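Local coordinates for putative uncharacterized protein (Legionella drancourtii, PDB 4JVS), which is a Dot/Icm effector whose GAP domain, the part in this chain, probably stimulates GTP hydrolysis by a host GTPase, at residues E51-E56 against R175-G180. Numbering follows the deposited sequence.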
# COMPACT_ATOMS: atom_id res chain seq x y z
N GLU A 51 -13.09 -24.90 14.41
CA GLU A 51 -12.36 -25.15 13.17
C GLU A 51 -12.90 -24.34 11.98
O GLU A 51 -12.47 -24.53 10.84
CB GLU A 51 -12.33 -26.65 12.84
CG GLU A 51 -13.70 -27.28 12.63
CD GLU A 51 -13.73 -28.74 13.03
OE1 GLU A 51 -12.68 -29.28 13.46
OE2 GLU A 51 -14.82 -29.35 12.93
N SER A 52 -13.85 -23.44 12.26
CA SER A 52 -14.23 -22.39 11.31
C SER A 52 -14.69 -21.14 12.07
O SER A 52 -14.48 -21.05 13.28
CB SER A 52 -15.30 -22.89 10.32
OG SER A 52 -16.61 -22.57 10.76
N VAL A 53 -15.29 -20.18 11.37
CA VAL A 53 -15.70 -18.90 11.97
C VAL A 53 -16.75 -18.19 11.11
O VAL A 53 -16.74 -18.30 9.90
CB VAL A 53 -14.47 -17.98 12.20
CG1 VAL A 53 -13.77 -17.66 10.88
CG2 VAL A 53 -14.86 -16.70 12.93
N ARG A 54 -17.66 -17.45 11.75
CA ARG A 54 -18.71 -16.73 11.03
C ARG A 54 -18.49 -15.21 10.98
O ARG A 54 -18.79 -14.49 11.94
CB ARG A 54 -20.09 -17.04 11.65
CG ARG A 54 -20.27 -18.49 12.07
CD ARG A 54 -21.73 -18.87 12.23
NE ARG A 54 -22.49 -18.01 13.13
CZ ARG A 54 -22.68 -18.25 14.43
NH1 ARG A 54 -22.15 -19.33 14.98
NH2 ARG A 54 -23.40 -17.42 15.17
N THR A 55 -17.98 -14.74 9.84
CA THR A 55 -17.65 -13.34 9.66
C THR A 55 -18.77 -12.58 8.97
O THR A 55 -18.55 -11.48 8.45
CB THR A 55 -16.40 -13.20 8.80
OG1 THR A 55 -16.66 -13.75 7.50
CG2 THR A 55 -15.24 -13.93 9.43
N GLU A 56 -19.96 -13.17 8.96
CA GLU A 56 -21.11 -12.61 8.24
C GLU A 56 -21.57 -11.28 8.83
O GLU A 56 -22.01 -10.39 8.10
CB GLU A 56 -22.27 -13.62 8.24
CG GLU A 56 -21.87 -15.06 8.65
CD GLU A 56 -21.01 -15.77 7.60
OE1 GLU A 56 -20.20 -16.65 7.98
OE2 GLU A 56 -21.14 -15.45 6.39
N ARG A 175 -11.53 -10.52 5.67
CA ARG A 175 -12.09 -10.25 4.35
C ARG A 175 -11.88 -11.45 3.43
O ARG A 175 -12.74 -11.76 2.61
CB ARG A 175 -11.46 -8.98 3.74
CG ARG A 175 -12.41 -8.13 2.90
CD ARG A 175 -11.87 -7.85 1.48
NE ARG A 175 -10.52 -7.30 1.47
CZ ARG A 175 -9.50 -7.78 0.75
NH1 ARG A 175 -9.68 -8.85 -0.04
NH2 ARG A 175 -8.30 -7.21 0.82
N LEU A 176 -10.73 -12.11 3.58
CA LEU A 176 -10.44 -13.33 2.83
C LEU A 176 -11.40 -14.47 3.18
O LEU A 176 -11.99 -15.09 2.31
CB LEU A 176 -8.98 -13.77 3.04
CG LEU A 176 -7.91 -13.00 2.25
CD1 LEU A 176 -6.52 -13.46 2.60
CD2 LEU A 176 -8.13 -13.15 0.76
N ILE A 177 -11.52 -14.73 4.46
CA ILE A 177 -12.38 -15.75 4.97
C ILE A 177 -13.80 -15.46 4.62
O ILE A 177 -14.54 -16.33 4.33
CB ILE A 177 -12.23 -15.89 6.47
CG1 ILE A 177 -11.11 -16.86 6.77
CG2 ILE A 177 -13.51 -16.40 7.06
CD1 ILE A 177 -10.41 -16.60 8.06
N GLN A 178 -14.15 -14.20 4.63
CA GLN A 178 -15.48 -13.76 4.31
C GLN A 178 -15.82 -14.06 2.89
O GLN A 178 -16.95 -13.92 2.52
CB GLN A 178 -15.64 -12.28 4.56
CG GLN A 178 -16.81 -11.65 3.86
CD GLN A 178 -18.06 -11.73 4.67
OE1 GLN A 178 -18.58 -12.80 4.90
NE2 GLN A 178 -18.55 -10.60 5.10
N ASN A 179 -14.84 -14.52 2.14
CA ASN A 179 -15.07 -15.01 0.81
C ASN A 179 -14.92 -16.49 0.54
O ASN A 179 -13.87 -16.96 0.23
CB ASN A 179 -14.24 -14.25 -0.18
CG ASN A 179 -14.68 -12.84 -0.36
OD1 ASN A 179 -15.83 -12.54 -0.54
ND2 ASN A 179 -13.73 -11.95 -0.32
N GLY A 180 -16.00 -17.23 0.76
CA GLY A 180 -16.66 -17.90 -0.32
C GLY A 180 -15.76 -18.82 -1.10
O GLY A 180 -15.24 -19.82 -0.64
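Thr-55 presents its two branches to helix 156-177 and the turn after it, the methyl meeting Ile-177 and the hydroxyl meeting Gln-178. On the apolar side CG2 of Thr-55 stands 3.8 Å from CG2 of Ile-177, the two side chains crossing at about a right angle. The same Ile-177 methyl lies 4.0 Å from CG1 of Val-53, so one branch touches both loop residues. Ile-177 CG2 is set anti to the backbone N, which places it against the Thr-55 and Val-53 methyls. The backbones come closest at Thr-55 and Gln-178, with CA atoms 5.8 Å apart. In the N-terminal subdomain of this LepB-type GAP domain, the loop between helices 34-45 and 60-80 thus packs against the C-terminal part of helix 156-177 and the following turn. Val-53 also rests on Leu-26, and the backbone of Arg-54 is hydrogen-bonded to Pro-24 and Leu-26. Neighbouring Arg-175 and Leu-176 meet the partner protein of the assembly, Arg-175 NH1 through a salt bridge. The polar side is looser. Thr-55 OG1 gives a weak hydrogen bond to Gln-178 OE1 at 3.4 Å; the glutamine chain bends at chi2 (88°), placing its amide beside the hydroxyl and carbonyl oxygen of Thr-55. On the solvent side, CB of Glu-56 points away but its carboxylate comes nearer, a loose, unbonded approach of OE2 to Gln-178 OE1 at 4.0 Å.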